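Long-range contacts in transcriptional regulator, TetR family (Cytophaga hutchinsonii, PDB 3EUP), which probably binds operator DNA as a dimer through an N-terminal helix-turn-helix domain and regulates transcription in response to a small ligand, as TetR-family repressors do: residues S7-R13 with S47-F52; I17-A21 with A61-N66; K150-T156 with I196-V201. All blocks are in the same frame, centred on the assembly; numbering follows the deposited sequence.

Contact 1 of 3, residues S7-R13 with S47-F52; sequences SKSDRTR and SIYGNF
The carboxamide of N51 reaches across to the backbone of S7 and S9 and ties it with both of its ends. N51 ND2 donates to S7 O at 3.0 Å; the oxygen lies close to the amide plane, but the nitrogen approaches that carbonyl from above its own plane. N51 OD1, meanwhile, accepts from S9 N at 3.1 Å, a nearly straight bond (163°) in the carbonyl plane. A second proton of N51 ND2 goes back to S47 O, 2.8 Å away, so three bonds fix the rotation of this amide. With chi1 at -72°, CG sits beside the backbone N of N51, and from there the amide extends toward the turn before helix 10-31, where S9 is the N-cap. T12 crosses the N51 side chain at about a right angle, its CG2 3.6 Å from N51 ND2. Beside the amide, S7 OG rests 3.5 Å from S47 CA and also bonds back to M3 O, while the aliphatic part of K8 runs past G50 O. Further along helix 10-31, the F52 ring brings CZ over one face of the R13 guanidinium, the two planes 30° apart, and R13 CG meets the ring obliquely, 3.7 Å from F52 CZ. The turn after helix 45-48 is thus joined to the start of helix 10-31, with F52 reaching on to I16 of that helix and to V58 of helix 55-78.

Contact 2 of 3, residues I17-A21 with A61-N66; sequences IESTA and AAFDYN
I17 and A21, one turn apart on helix 10-31, press against A61, A62 and Y65 of helix 55-78. The two segments cross almost perpendicularly, at -88°, with their axes 9.1 Å apart at the closest point. The tight part has two components. A21 CA comes within 3.9 Å of A62 CB, and the CA atoms of these two alanines are only 4.6 Å apart, a spacing that their short side chains make possible. Next to them I17 splits its two branches: CG2, anti to the backbone N, pushes to 3.4 Å from Y65 CB, while I17 CD1, at the end of the other branch, meets A61 CB at 3.8 Å. F24 packs against A62, and I17, A21, A61 and A62 are all buried. The N66 side chain also packs beside A21, against N25 and P104.

The outer side is looser and partly open to solvent. The Y65 side chain leaves with CG anti to the backbone N (chi1 172°) and swings its ring along helix 10-31. The ring passes A21 CB, which stands 3.8 Å from Y65 CD2, and ends beside the exposed E18. There the touching is done by methylene: E18 CG is 3.6 Å from Y65 CE1, and E18 CA lies over one face of the ring. The polar end of E18 finds its partner in Q14, with OE2 bonded to Q14 NE2. The arrangement is consistent with the way the first helix of the DNA-binding domain packs, in TetR-family regulators, on the long connecting helix that follows the helix-turn-helix.

Contact 3 of 3, residues K150-T156 with I196-V201; sequences KEFRPDT and IAGIEV
A single antiparallel beta bridge, F152 with E200, joins the loop after helix 122-148 to the chain leaving helix 182-197. Two backbone bonds frame it: R153 N gives a straight one to I199 O at 2.9 Å, and V201 N gives another to E151 O at 3.1 Å. The R153 side chain reinforces the pairing. Bent at chi3 (-66°), it brings the guanidinium back against the carbonyls of the A197-E200 type I turn, where R153 NH1 and NH2 both grip G198 O at 3.1 Å, end-on, and NH1 makes a weak bond to E200 O. I199 O lies over one face of the group, and NE holds a salt bridge to OD2 of D155. With the side chain cut back to alanine, G198 O is likely to lose both donors and D155 its charged mate, leaving the A197-E200 turn freer to move. The bridge lies at the far end of the C-terminal helical domain, which in TetR-family regulators typically carries ligand binding and dimerisation; here K150 closes helix 122-148 with a Schellman motif. On the buried side I199 CD1 makes a CH-pi contact over the face of the F152 ring, 3.8 Å from its centroid, while E151 CB lies over the opposite face. I196 CG2 approaches the same ring obliquely, and T156 CG2 meets I199 CG2 at 3.9 Å. V201 CG1 rests 3.4 Å from F152 C. The carboxylates of E151 and E200 both turn to K85, one to its backbone N and the other to its NZ.

Contacts 1 and 2 are neighbours in the N-terminal domain, their centres 14 Å apart, and both use helix 10-31. They interlock along the chain, because their segments alternate, and they touch in space where F52 CZ meets I17 CG1 and F52 CE1 meets A61 CB. Together they hold the helix-turn-helix region and the N-terminal half of helix 55-78 against one helix. Contact 3 follows later in the chain, on the opposite side of the chain's centre, 50 Å from contact 1 and 38 Å from contact 2 between centres. It closes the distal end of the C-terminal domain, so contacts 1 and 3 lie toward opposite ends of a largely helical subunit, with contact 2 between, nearer the centre.

Contact 1 of 3, residues S7-R13 with S47-F52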
loop_
_atom_site.group_PDB
_atom_site.type_symbol
_atom_site.label_atom_id
_atom_site.label_comp_id
_atom_site.label_asym_id
_atom_site.label_seq_id
_atom_site.Cartn_x
_atom_site.Cartn_y
_atom_site.Cartn_z
ATOM N N SER A 7 1.001 23.415 -30.388
ATOM C CA SER A 7 1.089 22.090 -29.778
ATOM C C SER A 7 0.043 21.908 -28.685
ATOM O O SER A 7 -0.089 20.819 -28.142
ATOM C CB SER A 7 2.488 21.826 -29.250
ATOM O OG SER A 7 2.824 22.791 -28.283
ATOM N N LYS A 8 -0.721 22.966 -28.392
ATOM C CA LYS A 8 -1.904 22.848 -27.529
ATOM C C LYS A 8 -3.054 22.199 -28.290
ATOM O O LYS A 8 -3.558 22.767 -29.246
ATOM C CB LYS A 8 -2.369 24.225 -27.017
ATOM C CG LYS A 8 -3.659 24.129 -26.159
ATOM C CD LYS A 8 -4.039 25.473 -25.551
ATOM C CE LYS A 8 -4.889 25.309 -24.289
ATOM N NZ LYS A 8 -4.586 26.408 -23.288
ATOM N N SER A 9 -3.474 21.017 -27.857
ATOM C CA SER A 9 -4.555 20.273 -28.515
ATOM C C SER A 9 -4.885 19.007 -27.731
ATOM O O SER A 9 -4.038 18.486 -27.035
ATOM C CB SER A 9 -4.169 19.884 -29.940
ATOM O OG SER A 9 -3.483 18.648 -29.980
ATOM N N ASP A 10 -6.100 18.493 -27.891
ATOM C CA ASP A 10 -6.529 17.299 -27.138
ATOM C C ASP A 10 -5.654 16.084 -27.417
ATOM O O ASP A 10 -5.411 15.275 -26.530
ATOM C CB ASP A 10 -7.968 16.929 -27.487
ATOM C CG ASP A 10 -8.982 17.967 -27.010
ATOM O OD1 ASP A 10 -8.722 18.707 -26.045
ATOM O OD2 ASP A 10 -10.061 18.028 -27.613
ATOM N N ARG A 11 -5.203 15.939 -28.658
ATOM C CA ARG A 11 -4.369 14.793 -28.990
ATOM C C ARG A 11 -2.980 14.907 -28.371
ATOM O O ARG A 11 -2.420 13.910 -27.883
ATOM C CB ARG A 11 -4.275 14.593 -30.503
ATOM C CG ARG A 11 -5.549 14.084 -31.115
ATOM C CD ARG A 11 -5.409 13.937 -32.649
ATOM N NE ARG A 11 -5.129 15.241 -33.204
ATOM C CZ ARG A 11 -4.400 15.502 -34.288
ATOM N NH1 ARG A 11 -3.846 14.544 -35.012
ATOM N NH2 ARG A 11 -4.232 16.770 -34.650
ATOM N N THR A 12 -2.424 16.113 -28.383
ATOM C CA THR A 12 -1.110 16.309 -27.808
ATOM C C THR A 12 -1.184 16.094 -26.302
ATOM O O THR A 12 -0.327 15.407 -25.699
ATOM C CB THR A 12 -0.562 17.702 -28.148
ATOM O OG1 THR A 12 -0.555 17.853 -29.561
ATOM C CG2 THR A 12 0.850 17.847 -27.635
ATOM N N ARG A 13 -2.245 16.646 -25.706
ATOM C CA ARG A 13 -2.532 16.476 -24.292
ATOM C C ARG A 13 -2.634 15.006 -23.900
ATOM O O ARG A 13 -2.039 14.577 -22.912
ATOM C CB ARG A 13 -3.822 17.220 -23.933
ATOM C CG ARG A 13 -4.203 17.110 -22.468
ATOM C CD ARG A 13 -5.338 18.057 -22.104
ATOM N NE ARG A 13 -5.603 17.979 -20.690
ATOM C CZ ARG A 13 -6.234 16.970 -20.103
ATOM N NH1 ARG A 13 -6.724 15.958 -20.815
ATOM N NH2 ARG A 13 -6.394 16.983 -18.790
ATOM N N SER A 47 5.963 22.648 -25.167
ATOM C CA SER A 47 4.818 21.852 -25.594
ATOM C C SER A 47 4.076 21.271 -24.403
ATOM O O SER A 47 2.858 21.312 -24.355
ATOM C CB SER A 47 5.240 20.719 -26.528
ATOM O OG SER A 47 5.881 21.253 -27.654
ATOM N N ILE A 48 4.801 20.710 -23.451
ATOM C CA ILE A 48 4.171 20.131 -22.278
ATOM C C ILE A 48 3.342 21.202 -21.535
ATOM O O ILE A 48 2.137 21.052 -21.321
ATOM C CB ILE A 48 5.214 19.531 -21.360
ATOM C CG1 ILE A 48 5.855 18.297 -22.008
ATOM C CG2 ILE A 48 4.589 19.155 -20.023
ATOM C CD1 ILE A 48 7.031 17.730 -21.243
ATOM N N TYR A 49 3.964 22.327 -21.212
ATOM C CA TYR A 49 3.260 23.316 -20.398
ATOM C C TYR A 49 2.406 24.279 -21.209
ATOM O O TYR A 49 1.858 25.223 -20.670
ATOM C CB TYR A 49 4.214 23.984 -19.393
ATOM C CG TYR A 49 4.682 22.970 -18.341
ATOM C CD1 TYR A 49 3.762 22.143 -17.656
ATOM C CD2 TYR A 49 6.032 22.804 -18.050
ATOM C CE1 TYR A 49 4.194 21.185 -16.693
ATOM C CE2 TYR A 49 6.476 21.857 -17.098
ATOM C CZ TYR A 49 5.559 21.055 -16.422
ATOM O OH TYR A 49 6.016 20.130 -15.502
ATOM N N GLY A 50 2.245 23.994 -22.492
ATOM C CA GLY A 50 1.205 24.609 -23.299
ATOM C C GLY A 50 -0.079 23.795 -23.286
ATOM O O GLY A 50 -1.103 24.248 -23.780
ATOM N N ASN A 51 -0.021 22.583 -22.742
ATOM C CA ASN A 51 -1.210 21.735 -22.574
ATOM C C ASN A 51 -1.638 21.591 -21.113
ATOM O O ASN A 51 -2.778 21.247 -20.826
ATOM C CB ASN A 51 -0.936 20.350 -23.154
ATOM C CG ASN A 51 -0.883 20.373 -24.632
ATOM O OD1 ASN A 51 -1.923 20.354 -25.296
ATOM N ND2 ASN A 51 0.324 20.472 -25.178
ATOM N N PHE A 52 -0.707 21.831 -20.202
ATOM C CA PHE A 52 -0.964 21.702 -18.787
ATOM C C PHE A 52 -0.418 22.911 -18.042
ATOM O O PHE A 52 0.668 23.402 -18.355
ATOM C CB PHE A 52 -0.245 20.472 -18.249
ATOM C CG PHE A 52 -0.808 19.194 -18.727
ATOM C CD1 PHE A 52 -1.868 18.602 -18.055
ATOM C CD2 PHE A 52 -0.286 18.572 -19.855
ATOM C CE1 PHE A 52 -2.379 17.403 -18.468
ATOM C CE2 PHE A 52 -0.809 17.375 -20.305
ATOM C CZ PHE A 52 -1.857 16.783 -19.608
#

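Contact 2 of 3, residues I17-A21 with A61-N66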
loop_
_atom_site.group_PDB
_atom_site.type_symbol
_atom_site.label_atom_id
_atom_site.label_comp_id
_atom_site.label_asym_id
_atom_site.label_seq_id
_atom_site.Cartn_x
_atom_site.Cartn_y
_atom_site.Cartn_z
ATOM N N ILE A 17 -0.234 12.584 -21.528
ATOM C CA ILE A 17 -0.760 11.796 -20.394
ATOM C C ILE A 17 -0.266 10.367 -20.517
ATOM O O ILE A 17 0.320 9.806 -19.570
ATOM C CB ILE A 17 -2.287 11.835 -20.314
ATOM C CG1 ILE A 17 -2.765 13.243 -19.921
ATOM C CG2 ILE A 17 -2.790 10.828 -19.269
ATOM C CD1 ILE A 17 -4.275 13.523 -20.191
ATOM N N GLU A 18 -0.445 9.805 -21.709
ATOM C CA GLU A 18 -0.069 8.414 -21.994
ATOM C C GLU A 18 1.415 8.146 -21.788
ATOM O O GLU A 18 1.772 7.117 -21.254
ATOM C CB GLU A 18 -0.501 8.030 -23.421
ATOM C CG GLU A 18 -1.994 7.876 -23.460
ATOM C CD GLU A 18 -2.576 7.673 -24.804
ATOM O OE1 GLU A 18 -1.808 7.419 -25.788
ATOM O OE2 GLU A 18 -3.832 7.765 -24.843
ATOM N N SER A 19 2.261 9.090 -22.191
ATOM C CA SER A 19 3.709 8.921 -22.153
ATOM C C SER A 19 4.238 9.061 -20.757
ATOM O O SER A 19 5.241 8.429 -20.403
ATOM C CB SER A 19 4.396 10.009 -22.984
ATOM O OG SER A 19 4.045 9.861 -24.326
ATOM N N THR A 20 3.624 9.951 -19.978
ATOM C CA THR A 20 4.197 10.271 -18.690
ATOM C C THR A 20 3.564 9.531 -17.541
ATOM O O THR A 20 4.149 9.513 -16.476
ATOM C CB THR A 20 4.134 11.772 -18.358
ATOM O OG1 THR A 20 2.762 12.183 -18.230
ATOM C CG2 THR A 20 4.862 12.593 -19.465
ATOM N N ALA A 21 2.386 8.943 -17.751
ATOM C CA ALA A 21 1.677 8.208 -16.683
ATOM C C ALA A 21 2.507 7.061 -16.059
ATOM O O ALA A 21 2.428 6.832 -14.836
ATOM C CB ALA A 21 0.322 7.683 -17.176
ATOM N N ALA A 61 -3.876 14.276 -14.071
ATOM C CA ALA A 61 -4.327 13.623 -15.290
ATOM C C ALA A 61 -3.727 12.212 -15.407
ATOM O O ALA A 61 -4.439 11.266 -15.808
ATOM C CB ALA A 61 -3.945 14.492 -16.548
ATOM N N ALA A 62 -2.448 12.065 -15.075
ATOM C CA ALA A 62 -1.810 10.724 -15.044
ATOM C C ALA A 62 -2.545 9.773 -14.131
ATOM O O ALA A 62 -2.768 8.629 -14.501
ATOM C CB ALA A 62 -0.324 10.785 -14.627
ATOM N N PHE A 63 -2.904 10.230 -12.929
ATOM C CA PHE A 63 -3.637 9.381 -12.012
ATOM C C PHE A 63 -4.975 8.983 -12.623
ATOM O O PHE A 63 -5.330 7.800 -12.640
ATOM C CB PHE A 63 -3.875 10.051 -10.644
ATOM C CG PHE A 63 -4.754 9.235 -9.760
ATOM C CD1 PHE A 63 -4.228 8.182 -9.049
ATOM C CD2 PHE A 63 -6.129 9.436 -9.743
ATOM C CE1 PHE A 63 -5.039 7.351 -8.264
ATOM C CE2 PHE A 63 -6.963 8.600 -8.969
ATOM C CZ PHE A 63 -6.416 7.576 -8.218
ATOM N N ASP A 64 -5.721 9.952 -13.156
ATOM C CA ASP A 64 -6.997 9.618 -13.811
ATOM C C ASP A 64 -6.826 8.600 -14.929
ATOM O O ASP A 64 -7.620 7.689 -15.055
ATOM C CB ASP A 64 -7.702 10.862 -14.330
ATOM C CG ASP A 64 -8.265 11.737 -13.198
ATOM O OD1 ASP A 64 -8.390 11.254 -12.049
ATOM O OD2 ASP A 64 -8.559 12.937 -13.445
ATOM N N TYR A 65 -5.754 8.702 -15.704
ATOM C CA TYR A 65 -5.513 7.710 -16.777
ATOM C C TYR A 65 -5.112 6.312 -16.244
ATOM O O TYR A 65 -5.617 5.287 -16.688
ATOM C CB TYR A 65 -4.461 8.228 -17.760
ATOM C CG TYR A 65 -4.001 7.236 -18.798
ATOM C CD1 TYR A 65 -4.547 7.249 -20.072
ATOM C CD2 TYR A 65 -2.978 6.328 -18.527
ATOM C CE1 TYR A 65 -4.123 6.380 -21.038
ATOM C CE2 TYR A 65 -2.555 5.408 -19.509
ATOM C CZ TYR A 65 -3.117 5.466 -20.760
ATOM O OH TYR A 65 -2.736 4.600 -21.761
ATOM N N ASN A 66 -4.184 6.290 -15.308
ATOM C CA ASN A 66 -3.722 5.044 -14.678
ATOM C C ASN A 66 -4.816 4.240 -13.999
ATOM O O ASN A 66 -4.982 3.028 -14.254
ATOM C CB ASN A 66 -2.593 5.352 -13.679
ATOM C CG ASN A 66 -1.257 5.551 -14.370
ATOM O OD1 ASN A 66 -0.384 6.274 -13.877
ATOM N ND2 ASN A 66 -1.102 4.936 -15.527
#

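Contact 3 of 3, residues K150-T156 with I196-V201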
loop_
_atom_site.group_PDB
_atom_site.type_symbol
_atom_site.label_atom_id
_atom_site.label_comp_id
_atom_site.label_asym_id
_atom_site.label_seq_id
_atom_site.Cartn_x
_atom_site.Cartn_y
_atom_site.Cartn_z
ATOM N N LYS A 150 -29.857 -14.907 -5.258
ATOM C CA LYS A 150 -29.833 -16.086 -4.388
ATOM C C LYS A 150 -28.483 -16.791 -4.425
ATOM O O LYS A 150 -28.357 -17.960 -4.088
ATOM C CB LYS A 150 -30.938 -17.053 -4.799
ATOM C CG LYS A 150 -31.464 -17.981 -3.680
ATOM C CD LYS A 150 -32.473 -19.074 -4.204
ATOM C CE LYS A 150 -33.616 -18.481 -5.022
ATOM N NZ LYS A 150 -34.731 -19.460 -5.326
ATOM N N GLU A 151 -27.465 -16.051 -4.818
ATOM C CA GLU A 151 -26.105 -16.567 -4.878
ATOM C C GLU A 151 -25.401 -16.387 -3.519
ATOM O O GLU A 151 -24.645 -17.251 -3.073
ATOM C CB GLU A 151 -25.373 -15.834 -5.979
ATOM C CG GLU A 151 -24.153 -16.510 -6.433
ATOM C CD GLU A 151 -23.571 -15.894 -7.689
ATOM O OE1 GLU A 151 -24.308 -15.360 -8.559
ATOM O OE2 GLU A 151 -22.347 -15.977 -7.812
ATOM N N PHE A 152 -25.708 -15.265 -2.861
ATOM C CA PHE A 152 -25.160 -14.915 -1.568
ATOM C C PHE A 152 -26.291 -14.732 -0.595
ATOM O O PHE A 152 -27.397 -14.345 -0.979
ATOM C CB PHE A 152 -24.450 -13.566 -1.655
ATOM C CG PHE A 152 -23.438 -13.466 -2.751
ATOM C CD1 PHE A 152 -22.577 -14.528 -3.036
ATOM C CD2 PHE A 152 -23.297 -12.279 -3.460
ATOM C CE1 PHE A 152 -21.632 -14.421 -4.027
ATOM C CE2 PHE A 152 -22.341 -12.173 -4.460
ATOM C CZ PHE A 152 -21.507 -13.245 -4.737
ATOM N N ARG A 153 -25.974 -14.892 0.679
ATOM C CA ARG A 153 -26.957 -14.775 1.739
ATOM C C ARG A 153 -27.432 -13.335 2.004
ATOM O O ARG A 153 -26.659 -12.349 1.839
ATOM C CB ARG A 153 -26.343 -15.292 3.019
ATOM C CG ARG A 153 -25.849 -16.716 2.929
ATOM C CD ARG A 153 -25.771 -17.301 4.322
ATOM N NE ARG A 153 -24.755 -16.603 5.090
ATOM C CZ ARG A 153 -23.453 -16.848 4.997
ATOM N NH1 ARG A 153 -23.014 -17.803 4.179
ATOM N NH2 ARG A 153 -22.581 -16.143 5.726
ATOM N N PRO A 154 -28.685 -13.203 2.467
ATOM C CA PRO A 154 -29.204 -11.874 2.812
ATOM C C PRO A 154 -28.639 -11.312 4.122
ATOM O O PRO A 154 -28.691 -10.103 4.334
ATOM C CB PRO A 154 -30.734 -12.092 2.904
ATOM C CG PRO A 154 -30.904 -13.547 3.198
ATOM C CD PRO A 154 -29.670 -14.279 2.711
ATOM N N ASP A 155 -28.065 -12.145 4.985
ATOM C CA ASP A 155 -27.458 -11.587 6.219
ATOM C C ASP A 155 -26.038 -11.001 6.004
ATOM O O ASP A 155 -25.419 -10.510 6.949
ATOM C CB ASP A 155 -27.465 -12.607 7.370
ATOM C CG ASP A 155 -26.534 -13.779 7.135
ATOM O OD1 ASP A 155 -26.479 -14.647 8.026
ATOM O OD2 ASP A 155 -25.871 -13.854 6.075
ATOM N N THR A 156 -25.543 -11.038 4.768
ATOM C CA THR A 156 -24.202 -10.550 4.450
ATOM C C THR A 156 -23.997 -9.077 4.825
ATOM O O THR A 156 -24.817 -8.228 4.477
ATOM C CB THR A 156 -23.916 -10.664 2.950
ATOM O OG1 THR A 156 -24.066 -12.022 2.532
ATOM C CG2 THR A 156 -22.508 -10.163 2.631
ATOM N N ILE A 196 -15.349 -14.663 -0.126
ATOM C CA ILE A 196 -16.574 -14.667 -0.930
ATOM C C ILE A 196 -17.337 -16.006 -0.817
ATOM O O ILE A 196 -18.594 -16.015 -0.661
ATOM C CB ILE A 196 -16.275 -14.226 -2.364
ATOM C CG1 ILE A 196 -15.811 -12.775 -2.308
ATOM C CG2 ILE A 196 -17.549 -14.369 -3.235
ATOM C CD1 ILE A 196 -14.980 -12.398 -3.430
ATOM N N ALA A 197 -16.587 -17.114 -0.774
ATOM C CA ALA A 197 -17.182 -18.438 -0.487
ATOM C C ALA A 197 -17.971 -18.389 0.813
ATOM O O ALA A 197 -19.026 -18.987 0.918
ATOM C CB ALA A 197 -16.123 -19.536 -0.410
ATOM N N GLY A 198 -17.464 -17.644 1.788
ATOM C CA GLY A 198 -18.099 -17.539 3.076
ATOM C C GLY A 198 -19.382 -16.730 3.079
ATOM O O GLY A 198 -20.082 -16.750 4.074
ATOM N N ILE A 199 -19.701 -16.007 2.009
ATOM C CA ILE A 199 -20.968 -15.297 1.974
ATOM C C ILE A 199 -22.028 -16.043 1.104
ATOM O O ILE A 199 -23.183 -15.646 1.057
ATOM C CB ILE A 199 -20.832 -13.811 1.537
ATOM C CG1 ILE A 199 -20.358 -13.683 0.092
ATOM C CG2 ILE A 199 -19.895 -13.057 2.494
ATOM C CD1 ILE A 199 -20.623 -12.314 -0.543
ATOM N N GLU A 200 -21.614 -17.105 0.436
ATOM C CA GLU A 200 -22.514 -17.872 -0.402
ATOM C C GLU A 200 -23.679 -18.502 0.361
ATOM O O GLU A 200 -23.556 -18.897 1.514
ATOM C CB GLU A 200 -21.736 -18.959 -1.124
ATOM C CG GLU A 200 -20.871 -18.421 -2.247
ATOM C CD GLU A 200 -19.972 -19.486 -2.869
ATOM O OE1 GLU A 200 -19.256 -20.194 -2.124
ATOM O OE2 GLU A 200 -19.971 -19.616 -4.113
ATOM N N VAL A 201 -24.823 -18.593 -0.299
ATOM C CA VAL A 201 -25.988 -19.261 0.284
ATOM C C VAL A 201 -25.626 -20.713 0.649
ATOM O O VAL A 201 -24.757 -21.319 0.018
ATOM C CB VAL A 201 -27.188 -19.198 -0.684
ATOM C CG1 VAL A 201 -27.769 -17.760 -0.742
ATOM C CG2 VAL A 201 -26.776 -19.669 -2.075
#